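Local coordinates for exopolysaccharide biosynthesis protein (PDB 6TGF), which modifies glycan biofilm, probably by hydrolysing exopolysaccharide, with a phage tailspike-like parallel beta-helix fold, at residues E54-M59 / G110-F115; M130-E133 / T139-N142; W408-A413 / D500-A505; W533-N538 / A662-A667; A604-E609 / L615-V620. One frame throughout, in Å; residues are numbered along the deposited sequence.

Contact 1: residues E54-M59 / G110-F115; sequences ENVYAM and GNFDQF. With EDO (1,2-ethanediol), chain C.
The Phe112 ring takes the end of Met59 on one of its faces. Met59 CE lies over the ring centre, 3.9 Å from the centroid and 10° off the normal, a CH-pi contact. Its nearest ring atom is Phe112 CZ. Met59 SD stands farther out, 4.8 Å from the Phe112 centroid, and comes in obliquely, so the pair also counts as a Met-aromatic contact. The Met59 chain bends at its last torsion, chi3 -61°, and this sets the methyl on the ring. The second ring, Phe115, meets Val56 CG2 obliquely, with 3.8 Å from CG2 to Phe115 CD2.

Val56 meets both phenylalanines, one with each methyl. Its CG1 is anti to the backbone N and reaches Phe112 CB at 4.1 Å. Its CG2, on the other branch, serves Phe115. The contact across the segments is thus wholly apolar. The polar groups lie beside it. Asp113 OD1 accepts a hydrogen bond from O1 of a bound 1,2-ethanediol, at 3.2 Å, and another from Trp64 NE1.

The packing joins the short helix 53-57 and the turn after it to helix 109-117, within the head-binding region. Val56 also touches Val116 of the second helix. Asn55 ND2 bonds to Arg180 O, and Asn111 ND2 bonds to Thr106 O of strand 105-107.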
# COMPACT_ATOMS: atom_id res chain seq x y z
N GLU B 54 53.93 14.85 18.13
CA GLU B 54 52.50 14.44 18.06
C GLU B 54 52.11 13.65 19.32
O GLU B 54 50.93 13.75 19.71
CB GLU B 54 52.23 13.60 16.81
CG GLU B 54 52.13 14.42 15.53
CD GLU B 54 53.45 14.79 14.88
OE1 GLU B 54 54.44 14.05 15.06
OE2 GLU B 54 53.49 15.82 14.17
N ASN B 55 53.04 12.90 19.91
CA ASN B 55 52.82 12.09 21.14
C ASN B 55 52.68 13.02 22.36
O ASN B 55 51.96 12.63 23.30
CB ASN B 55 53.93 11.06 21.36
CG ASN B 55 53.87 9.92 20.36
OD1 ASN B 55 54.63 9.90 19.40
ND2 ASN B 55 52.97 8.99 20.58
N VAL B 56 53.33 14.18 22.34
CA VAL B 56 53.26 15.22 23.42
C VAL B 56 51.92 15.96 23.28
O VAL B 56 51.23 16.11 24.31
CB VAL B 56 54.45 16.19 23.36
CG1 VAL B 56 54.37 17.27 24.43
CG2 VAL B 56 55.78 15.47 23.43
N TYR B 57 51.58 16.40 22.07
CA TYR B 57 50.30 17.06 21.72
C TYR B 57 49.13 16.12 22.02
O TYR B 57 48.05 16.62 22.39
CB TYR B 57 50.28 17.48 20.24
CG TYR B 57 51.16 18.66 19.90
CD1 TYR B 57 50.86 19.94 20.35
CD2 TYR B 57 52.28 18.51 19.09
CE1 TYR B 57 51.65 21.03 20.03
CE2 TYR B 57 53.08 19.59 18.76
CZ TYR B 57 52.77 20.85 19.22
OH TYR B 57 53.55 21.92 18.90
N ALA B 58 49.33 14.81 21.86
CA ALA B 58 48.30 13.76 22.00
C ALA B 58 47.98 13.50 23.48
O ALA B 58 46.92 12.92 23.74
CB ALA B 58 48.72 12.49 21.31
N MET B 59 48.85 13.89 24.42
CA MET B 59 48.62 13.73 25.88
C MET B 59 47.57 14.75 26.32
O MET B 59 47.37 15.76 25.64
CB MET B 59 49.89 13.96 26.70
CG MET B 59 51.12 13.25 26.17
SD MET B 59 52.57 13.43 27.25
CE MET B 59 52.80 15.21 27.23
N GLY B 110 59.49 21.61 30.73
CA GLY B 110 60.70 22.13 30.06
C GLY B 110 61.19 21.20 28.97
O GLY B 110 61.42 21.68 27.84
N ASN B 111 61.33 19.91 29.29
CA ASN B 111 61.80 18.85 28.35
C ASN B 111 60.75 18.63 27.26
O ASN B 111 61.15 18.50 26.08
CB ASN B 111 62.13 17.54 29.09
CG ASN B 111 63.46 17.58 29.80
OD1 ASN B 111 64.12 18.62 29.85
ND2 ASN B 111 63.88 16.45 30.34
N PHE B 112 59.46 18.60 27.62
CA PHE B 112 58.33 18.46 26.67
C PHE B 112 58.35 19.61 25.66
O PHE B 112 58.17 19.36 24.45
CB PHE B 112 56.98 18.42 27.39
CG PHE B 112 56.66 17.14 28.12
CD1 PHE B 112 56.94 15.91 27.54
CD2 PHE B 112 56.05 17.16 29.36
CE1 PHE B 112 56.64 14.73 28.21
CE2 PHE B 112 55.74 15.98 30.02
CZ PHE B 112 56.04 14.77 29.44
N ASP B 113 58.58 20.84 26.14
CA ASP B 113 58.63 22.07 25.32
C ASP B 113 59.80 21.97 24.34
O ASP B 113 59.57 22.16 23.13
CB ASP B 113 58.71 23.33 26.20
CG ASP B 113 57.45 23.60 27.00
OD1 ASP B 113 56.36 23.22 26.54
OD2 ASP B 113 57.57 24.21 28.09
N GLN B 114 61.00 21.67 24.84
CA GLN B 114 62.25 21.54 24.04
C GLN B 114 62.05 20.50 22.93
O GLN B 114 62.43 20.80 21.77
CB GLN B 114 63.43 21.15 24.94
CG GLN B 114 64.80 21.43 24.32
CD GLN B 114 65.10 22.90 24.18
OE1 GLN B 114 64.56 23.74 24.90
NE2 GLN B 114 65.97 23.23 23.24
N PHE B 115 61.48 19.35 23.27
CA PHE B 115 61.21 18.20 22.36
C PHE B 115 60.33 18.67 21.19
O PHE B 115 60.68 18.41 20.02
CB PHE B 115 60.56 17.05 23.13
CG PHE B 115 60.44 15.75 22.37
CD1 PHE B 115 61.55 14.95 22.14
CD2 PHE B 115 59.21 15.32 21.89
CE1 PHE B 115 61.44 13.76 21.44
CE2 PHE B 115 59.10 14.13 21.20
CZ PHE B 115 60.21 13.35 20.98
C1 EDO C . 52.67 24.11 27.65
O1 EDO C . 53.36 24.41 26.46
C2 EDO C . 51.19 24.16 27.52
O2 EDO C . 50.68 23.28 26.54

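Contact 2: residues M130-E133 / T139-N142; sequences MALE and TVFN
Leu132 faces two residues, Val140 and Phe141, on the neighbouring strand. Leu132 O accepts a backbone hydrogen bond from Val140 N at 2.7 Å, with an N-H...O angle of 159°. The same oxygen also accepts a weak bond from Phe141 N, at 3.4 Å. A second weak bond runs back from Leu132 N to Phe141 O. One carbonyl therefore holds two successive amides. Thr139 CA adds a CA-H...O contact to Leu132 O at 3.5 Å.

The apolar contacts lie on the face of the sheet that carries Leu132 and Phe141. These two side chains run side by side and point the same way. Leu132 CB is 3.5 Å from Phe141 CD2, and Leu132 CD2 meets Phe141 CE2 at 3.6 Å. The approach to the ring is oblique. With CG anti to the backbone N (chi1 -178°), the leucine branch is laid along both Val140 and Phe141, and Leu132 CD2 also packs on Val140 CB, 4.0 Å away.

On the other face, Thr139 CG2 touches the Glu133 chain, 3.8 Å from its CG. Glu133 OE2 forms a salt bridge with Arg81. Thr139 O accepts a hydrogen bond from Asn66 of the second subunit, so the hairpin also reaches an interface.

Ala131 with Asn142 and Glu133 with Thr139 are non-hydrogen-bonded antiparallel pairs. Leu132 and Phe141 form the hydrogen-bonded pair, and the register slips by one residue between Leu132 and Glu133. This is a classic beta bulge in the hairpin of strands 129-134 and 139-143.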
# COMPACT_ATOMS: atom_id res chain seq x y z
N MET B 130 58.20 -0.63 27.58
CA MET B 130 58.13 0.80 27.97
C MET B 130 57.57 0.92 29.39
O MET B 130 56.53 0.28 29.67
CB MET B 130 57.26 1.60 27.00
CG MET B 130 57.40 3.11 27.16
SD MET B 130 56.20 4.02 26.16
CE MET B 130 57.09 4.13 24.61
N ALA B 131 58.24 1.69 30.24
CA ALA B 131 57.87 1.94 31.65
C ALA B 131 57.93 3.44 31.94
O ALA B 131 58.93 4.08 31.56
CB ALA B 131 58.79 1.17 32.57
N LEU B 132 56.88 3.98 32.57
CA LEU B 132 56.80 5.39 33.02
C LEU B 132 56.53 5.42 34.53
O LEU B 132 55.54 4.81 34.97
CB LEU B 132 55.68 6.10 32.25
CG LEU B 132 55.49 7.58 32.55
CD1 LEU B 132 56.72 8.39 32.14
CD2 LEU B 132 54.25 8.12 31.86
N GLU B 133 57.41 6.10 35.28
CA GLU B 133 57.22 6.46 36.71
C GLU B 133 57.06 7.98 36.81
O GLU B 133 57.62 8.68 35.95
CB GLU B 133 58.41 6.02 37.56
CG GLU B 133 58.52 4.51 37.72
CD GLU B 133 59.57 4.06 38.73
OE1 GLU B 133 60.45 4.88 39.07
OE2 GLU B 133 59.49 2.91 39.19
N THR B 139 54.59 3.92 39.47
CA THR B 139 54.51 3.48 38.05
C THR B 139 53.17 3.91 37.45
O THR B 139 52.13 3.62 38.08
CB THR B 139 54.72 1.97 37.90
OG1 THR B 139 53.86 1.31 38.83
CG2 THR B 139 56.15 1.54 38.13
N VAL B 140 53.20 4.57 36.29
CA VAL B 140 52.00 4.94 35.48
C VAL B 140 51.72 3.77 34.53
O VAL B 140 50.59 3.25 34.55
CB VAL B 140 52.21 6.27 34.71
CG1 VAL B 140 50.94 6.73 34.02
CG2 VAL B 140 52.75 7.37 35.62
N PHE B 141 52.72 3.39 33.72
CA PHE B 141 52.73 2.15 32.90
C PHE B 141 53.85 1.22 33.38
O PHE B 141 54.83 1.70 33.99
CB PHE B 141 53.02 2.41 31.42
CG PHE B 141 52.33 3.58 30.78
CD1 PHE B 141 50.97 3.53 30.49
CD2 PHE B 141 53.04 4.71 30.41
CE1 PHE B 141 50.34 4.61 29.88
CE2 PHE B 141 52.41 5.78 29.79
CZ PHE B 141 51.06 5.73 29.53
N ASN B 142 53.71 -0.07 33.08
CA ASN B 142 54.80 -1.08 33.07
C ASN B 142 54.46 -2.13 32.01
O ASN B 142 53.90 -3.19 32.38
CB ASN B 142 55.04 -1.69 34.46
CG ASN B 142 56.23 -2.62 34.50
OD1 ASN B 142 57.12 -2.55 33.65
ND2 ASN B 142 56.27 -3.49 35.50

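Contact 3: residues W408-A413 / D500-A505; sequences WDHSTA and DRWLSA
Trp502, on a long loop, lies against Asp409 and His410 just before strand 411-412 of the beta-helix. That strand pairs in parallel with strand 435-436. The loop comes from 87 residues farther along the chain, between strands 493-494 and 511-514.

Trp502 meets the two residues with different parts of its indole. NE1 gives a weak hydrogen bond to Asp409 OD2, at 3.3 Å. That oxygen sits at the ring edge, in the plane of the indole, while the carboxylate plane is turned 78° from it. The six-membered ring packs on His410, with Trp502 CH2 3.4 Å from His410 CB and 3.5 Å from His410 CG. The centroids of the two rings are 5.2 Å apart and the planes make 32°, an oblique pair. Asp409 O lies above one indole face, toward the rim. Leu503 CD2 covers the opposite face, also toward the rim, 3.4 Å above the plane. Trp502 CG is anti to the backbone N (chi1 174°), and this carries the indole toward segment 408-413.

Around the contact, Asn456 bonds to the Trp502 amide and to Asp500 O. Arg434 bonds to Asp409 O, and Lys405 to Trp502 O.

The Asp409 carboxylate splits its oxygens between two rings. OD1 accepts from His410 ND1 at 3.0 Å and is met nearly along its C-O axis, while OD2 takes the indole. His410 ND1 is the donor of the first bond, which probably limits the rotation of the imidazole. The second is weak, so the loop is held to this site by ring packing as well as by that bond.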
# COMPACT_ATOMS: atom_id res chain seq x y z
N TRP B 408 16.09 -10.49 -22.70
CA TRP B 408 16.00 -9.15 -22.06
C TRP B 408 15.52 -8.11 -23.07
O TRP B 408 16.35 -7.36 -23.60
CB TRP B 408 17.36 -8.78 -21.45
CG TRP B 408 17.95 -9.91 -20.66
CD1 TRP B 408 18.82 -10.85 -21.12
CD2 TRP B 408 17.68 -10.24 -19.29
NE1 TRP B 408 19.13 -11.74 -20.12
CE2 TRP B 408 18.44 -11.39 -18.99
CE3 TRP B 408 16.88 -9.67 -18.29
CZ2 TRP B 408 18.42 -11.98 -17.72
CZ3 TRP B 408 16.86 -10.25 -17.04
CH2 TRP B 408 17.62 -11.39 -16.77
N ASP B 409 14.20 -8.08 -23.32
CA ASP B 409 13.56 -7.17 -24.31
C ASP B 409 12.38 -6.42 -23.67
O ASP B 409 11.53 -5.92 -24.43
CB ASP B 409 13.12 -7.95 -25.55
CG ASP B 409 12.03 -8.98 -25.29
OD1 ASP B 409 11.79 -9.31 -24.11
OD2 ASP B 409 11.43 -9.45 -26.28
N HIS B 410 12.33 -6.33 -22.33
CA HIS B 410 11.24 -5.63 -21.59
C HIS B 410 11.64 -5.37 -20.13
O HIS B 410 12.74 -5.80 -19.73
CB HIS B 410 9.93 -6.43 -21.69
CG HIS B 410 9.94 -7.72 -20.94
ND1 HIS B 410 10.67 -8.81 -21.35
CD2 HIS B 410 9.28 -8.10 -19.82
CE1 HIS B 410 10.48 -9.81 -20.51
NE2 HIS B 410 9.63 -9.40 -19.56
N SER B 411 10.78 -4.67 -19.40
CA SER B 411 10.87 -4.39 -17.94
C SER B 411 9.74 -5.13 -17.22
O SER B 411 8.69 -5.36 -17.86
CB SER B 411 10.83 -2.91 -17.67
OG SER B 411 11.87 -2.24 -18.37
N THR B 412 9.93 -5.49 -15.95
CA THR B 412 8.99 -6.34 -15.17
C THR B 412 8.74 -5.72 -13.79
O THR B 412 9.69 -5.18 -13.20
CB THR B 412 9.52 -7.78 -15.05
OG1 THR B 412 9.71 -8.28 -16.37
CG2 THR B 412 8.59 -8.69 -14.28
N ALA B 413 7.50 -5.82 -13.31
CA ALA B 413 7.06 -5.50 -11.92
C ALA B 413 7.52 -4.10 -11.53
O ALA B 413 8.19 -3.95 -10.48
CB ALA B 413 7.59 -6.56 -10.98
N ASP B 500 5.04 0.35 -33.35
CA ASP B 500 5.31 -1.11 -33.35
C ASP B 500 4.62 -1.77 -32.15
O ASP B 500 4.84 -1.31 -31.01
CB ASP B 500 6.82 -1.40 -33.30
CG ASP B 500 7.58 -0.97 -34.54
OD1 ASP B 500 6.93 -0.52 -35.50
OD2 ASP B 500 8.82 -1.10 -34.53
N ARG B 501 3.81 -2.81 -32.41
CA ARG B 501 3.20 -3.68 -31.38
C ARG B 501 4.23 -4.73 -30.96
O ARG B 501 4.67 -5.50 -31.83
CB ARG B 501 1.93 -4.34 -31.92
CG ARG B 501 1.09 -5.04 -30.86
CD ARG B 501 -0.05 -5.82 -31.49
NE ARG B 501 0.44 -6.86 -32.38
CZ ARG B 501 -0.04 -7.14 -33.59
NH1 ARG B 501 -1.05 -6.46 -34.10
NH2 ARG B 501 0.51 -8.11 -34.30
N TRP B 502 4.60 -4.75 -29.68
CA TRP B 502 5.64 -5.66 -29.12
C TRP B 502 5.11 -7.09 -29.07
O TRP B 502 5.77 -7.98 -29.65
CB TRP B 502 6.11 -5.18 -27.75
CG TRP B 502 7.06 -6.13 -27.08
CD1 TRP B 502 8.16 -6.71 -27.64
CD2 TRP B 502 6.98 -6.63 -25.73
NE1 TRP B 502 8.77 -7.53 -26.73
CE2 TRP B 502 8.07 -7.50 -25.56
CE3 TRP B 502 6.10 -6.42 -24.66
CZ2 TRP B 502 8.31 -8.17 -24.35
CZ3 TRP B 502 6.33 -7.08 -23.48
CH2 TRP B 502 7.42 -7.94 -23.33
N LEU B 503 3.97 -7.30 -28.41
CA LEU B 503 3.32 -8.63 -28.22
C LEU B 503 2.35 -8.90 -29.37
O LEU B 503 2.18 -8.02 -30.23
CB LEU B 503 2.60 -8.65 -26.87
CG LEU B 503 3.48 -8.37 -25.64
CD1 LEU B 503 2.65 -8.37 -24.37
CD2 LEU B 503 4.61 -9.39 -25.54
N SER B 504 1.74 -10.09 -29.38
CA SER B 504 0.79 -10.56 -30.43
C SER B 504 -0.52 -9.78 -30.33
O SER B 504 -0.81 -9.23 -29.25
CB SER B 504 0.55 -12.04 -30.35
OG SER B 504 -0.38 -12.35 -29.32
N ALA B 505 -1.28 -9.74 -31.43
CA ALA B 505 -2.61 -9.08 -31.54
C ALA B 505 -3.57 -9.65 -30.48
O ALA B 505 -4.44 -8.90 -30.01
CB ALA B 505 -3.16 -9.26 -32.93

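Contact 4: residues W533-N538 / A662-A667; sequences WLLENN and AKMAKA
Met664 and Trp533 bury the most surface here. The methionine chain bends twice, at chi2 and chi3 (61° and 64°), and folds its methyl over the indole. Met664 CE lies above the five-membered ring of Trp533, 3.6 Å from its centroid and 17° off the normal, in a CH-pi contact. Met664 SD is 4.7 Å from that centroid and oblique to it, a Met-aromatic contact. Nearer the backbone, Met664 CG touches Trp533 CB at 3.6 Å.

Leu535 is third. Its CD2 packs on Met664 CG at 3.7 Å, and the two side chains cross at about a right angle. The methionine is therefore flanked by Trp533 and Leu535 of segment 533-538. Ala662 CB extends the patch along the indole, reaching Trp533 CZ2 and NE1, each at 3.5 Å.

Leu535 also meets Leu547 of strand 543-551 and Leu633 of strand 626-633, both in the opposing sheet. Trp533 packs on Asn527 of the second subunit.

Within this chain, strands 534-537 and 659-664 are edge strands of two different antiparallel sheets. Met664 and Ala665 both face Glu546, a G1 beta bulge. Apolar packing between facing sheets is typical of a beta sandwich.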
# COMPACT_ATOMS: atom_id res chain seq x y z
N TRP B 533 -33.50 -1.97 -11.93
CA TRP B 533 -34.93 -1.61 -11.76
C TRP B 533 -35.83 -2.80 -12.10
O TRP B 533 -35.92 -3.15 -13.29
CB TRP B 533 -35.25 -0.39 -12.63
CG TRP B 533 -34.25 0.71 -12.49
CD1 TRP B 533 -34.03 1.48 -11.38
CD2 TRP B 533 -33.31 1.17 -13.48
NE1 TRP B 533 -33.03 2.38 -11.61
CE2 TRP B 533 -32.57 2.22 -12.89
CE3 TRP B 533 -33.04 0.81 -14.80
CZ2 TRP B 533 -31.58 2.91 -13.58
CZ3 TRP B 533 -32.05 1.49 -15.49
CH2 TRP B 533 -31.33 2.52 -14.88
N LEU B 534 -36.46 -3.40 -11.08
CA LEU B 534 -37.48 -4.47 -11.22
C LEU B 534 -38.83 -3.93 -10.76
O LEU B 534 -38.97 -3.64 -9.55
CB LEU B 534 -37.05 -5.69 -10.39
CG LEU B 534 -35.66 -6.25 -10.69
CD1 LEU B 534 -35.29 -7.34 -9.70
CD2 LEU B 534 -35.57 -6.77 -12.11
N LEU B 535 -39.78 -3.78 -11.69
CA LEU B 535 -41.14 -3.22 -11.44
C LEU B 535 -42.12 -4.37 -11.15
O LEU B 535 -42.08 -5.38 -11.88
CB LEU B 535 -41.59 -2.41 -12.66
CG LEU B 535 -40.84 -1.10 -12.90
CD1 LEU B 535 -41.32 -0.43 -14.17
CD2 LEU B 535 -40.99 -0.16 -11.71
N GLU B 536 -42.97 -4.19 -10.14
CA GLU B 536 -43.96 -5.20 -9.67
C GLU B 536 -45.37 -4.61 -9.75
O GLU B 536 -45.54 -3.41 -9.42
CB GLU B 536 -43.63 -5.63 -8.24
CG GLU B 536 -44.64 -6.60 -7.65
CD GLU B 536 -44.26 -7.19 -6.30
OE1 GLU B 536 -43.17 -6.87 -5.79
OE2 GLU B 536 -45.07 -7.97 -5.76
N ASN B 537 -46.34 -5.42 -10.18
CA ASN B 537 -47.79 -5.11 -10.15
C ASN B 537 -48.57 -6.38 -9.76
O ASN B 537 -49.10 -7.05 -10.67
CB ASN B 537 -48.28 -4.52 -11.48
CG ASN B 537 -49.71 -4.05 -11.43
OD1 ASN B 537 -50.20 -3.62 -10.39
ND2 ASN B 537 -50.40 -4.13 -12.56
N ASN B 538 -48.60 -6.70 -8.46
CA ASN B 538 -49.43 -7.79 -7.88
C ASN B 538 -50.84 -7.24 -7.68
O ASN B 538 -51.22 -6.96 -6.52
CB ASN B 538 -48.81 -8.38 -6.61
CG ASN B 538 -47.91 -9.56 -6.89
OD1 ASN B 538 -46.91 -9.44 -7.61
ND2 ASN B 538 -48.25 -10.72 -6.34
N ALA B 662 -33.51 7.84 -13.85
CA ALA B 662 -34.44 6.78 -13.40
C ALA B 662 -35.40 7.35 -12.35
O ALA B 662 -34.92 7.92 -11.35
CB ALA B 662 -33.66 5.61 -12.86
N LYS B 663 -36.71 7.23 -12.60
CA LYS B 663 -37.80 7.58 -11.66
C LYS B 663 -38.44 6.28 -11.16
O LYS B 663 -38.49 6.08 -9.93
CB LYS B 663 -38.84 8.48 -12.34
CG LYS B 663 -38.27 9.68 -13.09
CD LYS B 663 -37.64 10.72 -12.19
CE LYS B 663 -36.93 11.81 -12.97
NZ LYS B 663 -36.14 12.69 -12.08
N MET B 664 -38.90 5.44 -12.09
CA MET B 664 -39.36 4.05 -11.84
C MET B 664 -40.40 4.05 -10.70
O MET B 664 -40.30 3.21 -9.79
CB MET B 664 -38.16 3.16 -11.47
CG MET B 664 -38.01 1.94 -12.35
SD MET B 664 -37.76 2.29 -14.11
CE MET B 664 -36.18 3.14 -14.07
N ALA B 665 -41.37 4.98 -10.78
CA ALA B 665 -42.35 5.28 -9.71
C ALA B 665 -43.77 5.34 -10.31
O ALA B 665 -43.89 5.70 -11.49
CB ALA B 665 -41.99 6.59 -9.06
N LYS B 666 -44.78 5.00 -9.50
CA LYS B 666 -46.22 5.09 -9.88
C LYS B 666 -46.56 6.54 -10.18
O LYS B 666 -46.47 7.38 -9.26
CB LYS B 666 -47.11 4.53 -8.76
CG LYS B 666 -47.22 3.01 -8.73
CD LYS B 666 -47.75 2.46 -7.43
CE LYS B 666 -47.44 0.99 -7.26
NZ LYS B 666 -47.55 0.57 -5.84
N ALA B 667 -46.93 6.83 -11.44
CA ALA B 667 -47.27 8.18 -11.94
C ALA B 667 -48.09 8.06 -13.23
O ALA B 667 -47.59 7.43 -14.18
CB ALA B 667 -46.00 8.97 -12.17

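Contact 5: residues A604-E609 / L615-V620; sequences ASWSAE and LDVRYV
This is a buried face-to-face packing of two strands that follow each other in the chain but belong to different sheets. Strand 602-610 is at the edge, within this chain, of one antiparallel sheet, and strand 614-620 lies in the other. Their axes come within 8.1 Å and run nearly antiparallel, at 161°. At that spacing side chains fill the gap.

Trp606 has the largest share of the contact. Val617 CG2 sits over its five-membered ring, 3.4 Å from the centroid and 6° off the normal, a CH-pi contact. Val617 CB joins in at Trp606 CD1, 3.5 Å away. Trp606 CG stands between its backbone N and carbonyl carbon (chi1 73°), and this swings the indole across the gap. The far end of the indole reaches the corner of the second strand. There Leu615 O lies at the ring edge, near its plane, 3.2 Å from Trp606 CZ2.

At the other end, Ala604 CB touches Tyr619 CD1 at 3.7 Å, obliquely to the ring. Tyr619 also makes an edge-to-face pair with His674.

Ile593 of strand 589-597 touches both Trp606 and Val617. Past the indole, Ala608 and Glu609 pair with an antiparallel strand of the third subunit, so the sheet continues across the interface.

A short connection between two strands that meet through their side chains is a beta-arch, here linking the two layers of a beta sandwich.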
# COMPACT_ATOMS: atom_id res chain seq x y z
N ALA B 604 -41.67 8.28 -30.22
CA ALA B 604 -41.55 6.90 -29.70
C ALA B 604 -42.41 5.94 -30.54
O ALA B 604 -43.16 6.40 -31.41
CB ALA B 604 -41.94 6.86 -28.25
N SER B 605 -42.25 4.64 -30.27
CA SER B 605 -42.97 3.50 -30.91
C SER B 605 -42.54 2.21 -30.21
O SER B 605 -41.33 2.10 -29.91
CB SER B 605 -42.70 3.45 -32.39
OG SER B 605 -43.16 2.23 -32.95
N TRP B 606 -43.48 1.30 -29.92
CA TRP B 606 -43.20 0.11 -29.08
C TRP B 606 -43.88 -1.15 -29.65
O TRP B 606 -45.02 -1.05 -30.13
CB TRP B 606 -43.61 0.37 -27.62
CG TRP B 606 -45.08 0.40 -27.36
CD1 TRP B 606 -45.94 1.43 -27.61
CD2 TRP B 606 -45.87 -0.65 -26.78
NE1 TRP B 606 -47.21 1.09 -27.22
CE2 TRP B 606 -47.20 -0.18 -26.70
CE3 TRP B 606 -45.58 -1.94 -26.31
CZ2 TRP B 606 -48.23 -0.95 -26.19
CZ3 TRP B 606 -46.61 -2.70 -25.80
CH2 TRP B 606 -47.91 -2.22 -25.74
N SER B 607 -43.17 -2.28 -29.57
CA SER B 607 -43.62 -3.65 -29.93
C SER B 607 -43.63 -4.51 -28.66
O SER B 607 -43.19 -4.01 -27.61
CB SER B 607 -42.74 -4.24 -31.00
OG SER B 607 -41.37 -4.10 -30.66
N ALA B 608 -44.10 -5.76 -28.77
CA ALA B 608 -44.21 -6.71 -27.64
C ALA B 608 -43.90 -8.14 -28.10
O ALA B 608 -43.83 -8.38 -29.32
CB ALA B 608 -45.59 -6.62 -27.03
N GLU B 609 -43.71 -9.04 -27.13
CA GLU B 609 -43.54 -10.51 -27.34
C GLU B 609 -44.35 -11.26 -26.28
O GLU B 609 -44.54 -10.70 -25.18
CB GLU B 609 -42.07 -10.91 -27.27
CG GLU B 609 -41.28 -10.60 -28.52
CD GLU B 609 -39.84 -11.09 -28.50
OE1 GLU B 609 -39.52 -11.95 -27.65
OE2 GLU B 609 -39.04 -10.62 -29.32
N LEU B 615 -49.24 -2.62 -21.64
CA LEU B 615 -50.50 -2.45 -22.41
C LEU B 615 -50.43 -1.17 -23.25
O LEU B 615 -50.87 -1.21 -24.42
CB LEU B 615 -51.69 -2.38 -21.45
CG LEU B 615 -51.93 -3.62 -20.59
CD1 LEU B 615 -53.18 -3.44 -19.73
CD2 LEU B 615 -52.06 -4.88 -21.44
N ASP B 616 -49.92 -0.07 -22.68
CA ASP B 616 -49.86 1.27 -23.31
C ASP B 616 -48.49 1.91 -23.01
O ASP B 616 -47.87 1.54 -21.99
CB ASP B 616 -50.99 2.18 -22.81
CG ASP B 616 -52.29 2.02 -23.57
OD1 ASP B 616 -52.31 2.38 -24.77
OD2 ASP B 616 -53.27 1.55 -22.97
N VAL B 617 -48.06 2.83 -23.88
CA VAL B 617 -46.84 3.67 -23.70
C VAL B 617 -47.19 5.11 -24.10
O VAL B 617 -47.71 5.31 -25.21
CB VAL B 617 -45.66 3.13 -24.54
CG1 VAL B 617 -44.44 4.04 -24.46
CG2 VAL B 617 -45.29 1.72 -24.14
N ARG B 618 -46.91 6.07 -23.21
CA ARG B 618 -47.00 7.53 -23.47
C ARG B 618 -45.66 8.17 -23.09
O ARG B 618 -44.94 7.58 -22.26
CB ARG B 618 -48.16 8.15 -22.69
CG ARG B 618 -49.51 7.49 -22.95
CD ARG B 618 -50.65 8.24 -22.30
NE ARG B 618 -51.00 9.45 -23.05
CZ ARG B 618 -51.90 9.52 -24.02
NH1 ARG B 618 -52.59 8.45 -24.39
NH2 ARG B 618 -52.12 10.68 -24.63
N TYR B 619 -45.33 9.31 -23.70
CA TYR B 619 -44.07 10.05 -23.46
C TYR B 619 -44.35 11.56 -23.43
O TYR B 619 -45.43 12.00 -23.88
CB TYR B 619 -43.02 9.69 -24.52
CG TYR B 619 -43.32 10.19 -25.91
CD1 TYR B 619 -44.11 9.45 -26.78
CD2 TYR B 619 -42.81 11.40 -26.36
CE1 TYR B 619 -44.39 9.91 -28.06
CE2 TYR B 619 -43.08 11.86 -27.64
CZ TYR B 619 -43.87 11.11 -28.49
OH TYR B 619 -44.14 11.57 -29.75
N VAL B 620 -43.39 12.32 -22.90
CA VAL B 620 -43.42 13.81 -22.79
C VAL B 620 -42.06 14.35 -23.26
O VAL B 620 -41.09 14.23 -22.49
CB VAL B 620 -43.75 14.26 -21.35
CG1 VAL B 620 -43.65 15.77 -21.19
CG2 VAL B 620 -45.11 13.76 -20.90

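How the contacts relate
Contacts 1 and 2 both lie in the head-binding region, their centres about 17 Å apart. Contacts 4 and 5 lie about 105 Å or more from them, centre to centre, at the other end of the chain. Contact 3 lies between, on the beta-helix. Contact 5 is buried; the others are partly buried. Contacts 4 and 5 join the same two sheets, and each sets an aliphatic group on a tryptophan. Contact 1 uses a similar methyl-on-ring packing, but between the turn after a helix and a second helix. Contact 2 is the one that relies on backbone bonds within a sheet. Contact 3 alone adds a side-chain hydrogen bond between its segments, where a loop meets the solenoid.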